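Local coordinates for ALBA-Domain Protein (Trypanosoma brucei, PDB 7DL8), which probably binds RNA through its Alba domain, at residues A[27-32]-A[40-45]; A[20-25]-A[56-61]. All blocks are in the same frame, centred on the assembly; numbering follows the deposited sequence.

Interaction 1: residues A[27-32]-A[40-45]; sequences DITKHL and VYVSAL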
# COMPACT_ATOMS: atom_id res chain seq x y z
N ASP A 27 2.85 1.93 -19.77
CA ASP A 27 2.74 2.39 -21.15
C ASP A 27 3.69 3.55 -21.42
O ASP A 27 4.33 3.60 -22.48
CB ASP A 27 1.30 2.79 -21.45
CG ASP A 27 0.35 1.60 -21.44
OD1 ASP A 27 0.84 0.46 -21.49
OD2 ASP A 27 -0.88 1.82 -21.39
N ILE A 28 3.79 4.50 -20.49
CA ILE A 28 4.70 5.62 -20.66
C ILE A 28 6.14 5.12 -20.79
O ILE A 28 6.89 5.57 -21.66
CB ILE A 28 4.55 6.62 -19.50
CG1 ILE A 28 3.24 7.39 -19.61
CG2 ILE A 28 5.73 7.59 -19.46
CD1 ILE A 28 2.88 8.17 -18.37
N THR A 29 6.53 4.18 -19.92
CA THR A 29 7.88 3.63 -19.99
C THR A 29 8.12 2.94 -21.33
O THR A 29 9.19 3.11 -21.93
CB THR A 29 8.10 2.65 -18.84
OG1 THR A 29 7.79 3.29 -17.59
CG2 THR A 29 9.55 2.18 -18.81
N LYS A 30 7.14 2.17 -21.81
CA LYS A 30 7.28 1.52 -23.11
C LYS A 30 7.38 2.54 -24.23
O LYS A 30 8.20 2.40 -25.14
CB LYS A 30 6.11 0.57 -23.35
CG LYS A 30 6.23 -0.77 -22.64
CD LYS A 30 5.17 -1.75 -23.12
CE LYS A 30 3.82 -1.49 -22.48
NZ LYS A 30 2.87 -2.61 -22.70
N HIS A 31 6.54 3.58 -24.18
CA HIS A 31 6.56 4.60 -25.22
C HIS A 31 7.87 5.37 -25.22
O HIS A 31 8.40 5.71 -26.29
CB HIS A 31 5.37 5.55 -25.04
CG HIS A 31 5.45 6.79 -25.88
ND1 HIS A 31 5.23 6.78 -27.24
CD2 HIS A 31 5.73 8.07 -25.55
CE1 HIS A 31 5.37 8.01 -27.71
NE2 HIS A 31 5.67 8.81 -26.70
N LEU A 32 8.41 5.67 -24.03
CA LEU A 32 9.66 6.42 -23.96
C LEU A 32 10.83 5.61 -24.50
O LEU A 32 11.70 6.15 -25.20
CB LEU A 32 9.93 6.86 -22.53
CG LEU A 32 9.06 8.00 -21.98
CD1 LEU A 32 9.32 8.20 -20.49
CD2 LEU A 32 9.33 9.29 -22.74
N VAL A 40 14.99 4.40 -18.87
CA VAL A 40 13.92 5.10 -18.17
C VAL A 40 14.13 4.90 -16.67
O VAL A 40 14.38 3.78 -16.22
CB VAL A 40 12.53 4.60 -18.60
CG1 VAL A 40 11.45 5.19 -17.71
CG2 VAL A 40 12.27 4.95 -20.06
N TYR A 41 14.03 5.99 -15.91
CA TYR A 41 14.19 5.96 -14.46
C TYR A 41 12.81 5.88 -13.81
O TYR A 41 12.07 6.87 -13.81
CB TYR A 41 14.96 7.19 -13.97
CG TYR A 41 16.42 7.22 -14.36
CD1 TYR A 41 16.81 7.48 -15.67
CD2 TYR A 41 17.42 7.01 -13.42
CE1 TYR A 41 18.14 7.51 -16.03
CE2 TYR A 41 18.76 7.04 -13.77
CZ TYR A 41 19.11 7.29 -15.08
OH TYR A 41 20.44 7.33 -15.43
N VAL A 42 12.47 4.72 -13.28
CA VAL A 42 11.19 4.50 -12.61
C VAL A 42 11.41 4.66 -11.11
O VAL A 42 12.14 3.87 -10.50
CB VAL A 42 10.61 3.11 -12.94
CG1 VAL A 42 9.24 2.94 -12.30
CG2 VAL A 42 10.52 2.92 -14.45
N SER A 43 10.78 5.67 -10.52
CA SER A 43 11.00 6.02 -9.12
C SER A 43 9.67 6.26 -8.42
O SER A 43 8.64 6.49 -9.06
CB SER A 43 11.90 7.25 -8.99
OG SER A 43 11.37 8.35 -9.72
N ALA A 44 9.71 6.22 -7.09
CA ALA A 44 8.53 6.49 -6.27
C ALA A 44 8.97 6.84 -4.86
O ALA A 44 10.09 6.55 -4.45
CB ALA A 44 7.57 5.29 -6.26
N LEU A 45 8.05 7.45 -4.11
CA LEU A 45 8.31 7.92 -2.76
C LEU A 45 7.45 7.18 -1.75
O LEU A 45 6.27 6.91 -2.01
CB LEU A 45 8.03 9.42 -2.64
CG LEU A 45 8.75 10.41 -3.55
CD1 LEU A 45 8.27 11.81 -3.21
CD2 LEU A 45 10.26 10.32 -3.42

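Interaction 2: residues A[20-25]-A[56-61]; sequences GTKFLF and VEMLKD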
# COMPACT_ATOMS: atom_id res chain seq x y z
N GLY A 20 -1.65 8.70 -11.09
CA GLY A 20 -1.75 7.81 -12.22
C GLY A 20 -1.85 6.37 -11.77
O GLY A 20 -1.72 6.05 -10.58
N THR A 21 -2.12 5.50 -12.73
CA THR A 21 -2.21 4.06 -12.53
C THR A 21 -0.91 3.37 -12.94
O THR A 21 -0.08 3.93 -13.65
CB THR A 21 -3.37 3.48 -13.33
OG1 THR A 21 -2.99 3.36 -14.71
CG2 THR A 21 -4.56 4.42 -13.25
N LYS A 22 -0.77 2.12 -12.48
CA LYS A 22 0.37 1.30 -12.88
C LYS A 22 0.34 1.00 -14.38
O LYS A 22 1.39 0.86 -15.01
CB LYS A 22 0.41 0.01 -12.07
CG LYS A 22 -0.75 -0.94 -12.31
CD LYS A 22 -0.82 -2.03 -11.25
CE LYS A 22 -1.87 -3.07 -11.59
NZ LYS A 22 -3.09 -2.93 -10.75
N PHE A 23 -0.86 0.87 -14.96
CA PHE A 23 -0.96 0.61 -16.39
C PHE A 23 -0.45 1.80 -17.19
O PHE A 23 0.16 1.63 -18.25
CB PHE A 23 -2.42 0.31 -16.77
CG PHE A 23 -3.00 -0.87 -16.05
CD1 PHE A 23 -2.72 -2.16 -16.45
CD2 PHE A 23 -3.85 -0.68 -14.97
CE1 PHE A 23 -3.26 -3.25 -15.79
CE2 PHE A 23 -4.40 -1.76 -14.30
CZ PHE A 23 -4.10 -3.05 -14.72
N LEU A 24 -0.70 3.02 -16.71
CA LEU A 24 -0.25 4.21 -17.42
C LEU A 24 1.26 4.35 -17.37
O LEU A 24 1.89 4.71 -18.37
CB LEU A 24 -0.93 5.45 -16.84
CG LEU A 24 -0.45 6.81 -17.34
CD1 LEU A 24 -0.63 6.93 -18.84
CD2 LEU A 24 -1.18 7.93 -16.61
N PHE A 25 1.87 4.06 -16.21
CA PHE A 25 3.32 4.18 -16.10
C PHE A 25 4.04 3.09 -16.89
O PHE A 25 5.15 3.32 -17.39
CB PHE A 25 3.75 4.13 -14.63
CG PHE A 25 3.15 5.21 -13.78
CD1 PHE A 25 3.18 6.53 -14.19
CD2 PHE A 25 2.56 4.90 -12.57
CE1 PHE A 25 2.62 7.52 -13.40
CE2 PHE A 25 2.00 5.88 -11.78
CZ PHE A 25 2.03 7.20 -12.20
N VAL A 56 7.59 -2.20 -12.66
CA VAL A 56 8.75 -2.81 -13.29
C VAL A 56 8.53 -4.30 -13.48
O VAL A 56 8.91 -4.87 -14.51
CB VAL A 56 10.02 -2.51 -12.47
CG1 VAL A 56 11.19 -3.35 -12.97
CG2 VAL A 56 10.35 -1.03 -12.53
N GLU A 57 7.91 -4.96 -12.50
CA GLU A 57 7.63 -6.39 -12.63
C GLU A 57 6.65 -6.66 -13.77
O GLU A 57 6.77 -7.68 -14.46
CB GLU A 57 7.08 -6.94 -11.32
CG GLU A 57 8.14 -7.12 -10.23
CD GLU A 57 9.36 -7.88 -10.70
OE1 GLU A 57 9.20 -8.96 -11.31
OE2 GLU A 57 10.49 -7.40 -10.47
N MET A 58 5.69 -5.76 -14.00
CA MET A 58 4.79 -5.91 -15.14
C MET A 58 5.56 -5.81 -16.45
O MET A 58 5.30 -6.59 -17.38
CB MET A 58 3.69 -4.85 -15.08
CG MET A 58 2.57 -5.18 -14.12
SD MET A 58 1.22 -3.99 -14.22
CE MET A 58 0.64 -4.29 -15.89
N LEU A 59 6.49 -4.86 -16.55
CA LEU A 59 7.33 -4.77 -17.74
C LEU A 59 8.20 -6.00 -17.90
O LEU A 59 8.49 -6.41 -19.03
CB LEU A 59 8.19 -3.50 -17.68
CG LEU A 59 7.45 -2.17 -17.78
CD1 LEU A 59 8.15 -1.11 -16.95
CD2 LEU A 59 7.35 -1.73 -19.24
N LYS A 60 8.64 -6.60 -16.79
CA LYS A 60 9.44 -7.82 -16.86
C LYS A 60 8.61 -9.02 -17.29
O LYS A 60 9.11 -9.89 -18.00
CB LYS A 60 10.12 -8.07 -15.51
CG LYS A 60 11.31 -7.15 -15.27
CD LYS A 60 11.78 -7.15 -13.82
CE LYS A 60 12.39 -8.48 -13.43
NZ LYS A 60 12.70 -8.51 -11.97
N ASP A 61 7.34 -9.09 -16.86
CA ASP A 61 6.46 -10.18 -17.30
C ASP A 61 6.22 -10.12 -18.80
O ASP A 61 6.12 -11.15 -19.47
CB ASP A 61 5.12 -10.11 -16.58
CG ASP A 61 5.14 -10.77 -15.22
OD1 ASP A 61 6.14 -11.41 -14.86
OD2 ASP A 61 4.10 -10.67 -14.51

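Interaction 1: residues A[27-32]-A[40-45]
Val40 contributes the largest share of this contact, meeting two residues of helix 22-34 with its two methyl groups. CG1 stands anti to the backbone N (chi1 172°) and runs out to Thr29, whose CG2 methyl lies 3.7 Å from Val40 CG1 and almost as close to Val40 CB. The other branch, CG2, turns to the next turn of the helix, where Leu32 CB lies 3.9 Å from Val40 CG2. Thr29 and Leu32 are three positions apart, so they come to the same side of the helix, and one forked valine fits against both. Tyr41 then points away from the helix, in the alternation expected of a strand, and Val42 returns to the inner face. Its touch is light: Val42 CG2 comes to 4.2 Å from Thr29 OG1, the two side chains crossing at about a right angle. Thr29 is buried, and its hydroxyl has a polar partner, hydrogen-bonding to the carbonyl oxygen of Phe25 one turn earlier in its own helix. With the hydroxyl engaged there, Thr29 presents its methyl to Val40. Beyond Val42 the strand leaves the segment 27-32 behind. The axes of segments 27-32 and 40-45 run nearly antiparallel, at 165°, and approach to 9.5 Å, the usual geometry of a helix lying on a sheet within a beta-alpha-beta unit. Strand 13-16, the first of that unit, adds Val14 beside Leu32 and Val40, while strand 84-94 brings Val92 to Thr29, and helix 49-61 reaches the same layer with Leu59 on Thr29 and Val56 on Val42.

Interaction 2: residues A[20-25]-A[56-61]
Met58 reaches across from helix 49-61 and sets its thioether against two consecutive side chains at the start of helix 22-34. Its chain is extended as far as the sulfur and then bends at the last torsion (chi3 65°), which gives SD and CE different partners. The sulfur lies against the aliphatic part of Lys22, with Met58 SD 4.1 Å from Lys22 CD and about as far from Lys22 CG and CE, and the two chains cross at about a right angle. The methyl goes to Phe23: Met58 CE is 4.0 Å from Phe23 CD1 and as near to Phe23 CE1, approaching the ring obliquely. Met58 SD is 5.3 Å from the centroid of the Phe23 ring and 32° off its normal, a Met-aromatic contact. Lys22 CG also sits over one face of that ring, toward its rim, so the lysine is in touch with both other side chains. Farther out, Lys22 NZ hydrogen-bonds to the carbonyl oxygen of Tyr18 of the second subunit. Thr21 is the N-cap of helix 22-34, its OG1 accepting from Leu24 N at 3.1 Å. The contact thus joins the first turn of helix 22-34 to the last turns of helix 49-61 near the surface of the domain. Deeper between these helices Val26 packs on Met58 and Leu59, and Phe25 turns inward to Val14 and Val16 of strand 13-16.

In the fold
Interactions 1 and 2 illustrate how one helix can serve two interfaces: helix 22-34 packs on strand 39-45 in the first and on helix 49-61 in the second. Their centres are about 8 Å apart, and they meet directly, Leu59 of interaction 2 also packing on Lys30 of interaction 1. Along the chain the order is 20-25, 27-32, 40-45, 56-61, so interaction 1 is nested within the loop that interaction 2 closes. One is buried between helix and sheet; the other lies nearer the surface, beside neighbouring subunits. Together they join two helices and the sheet into the compact alpha/beta core of the Alba domain.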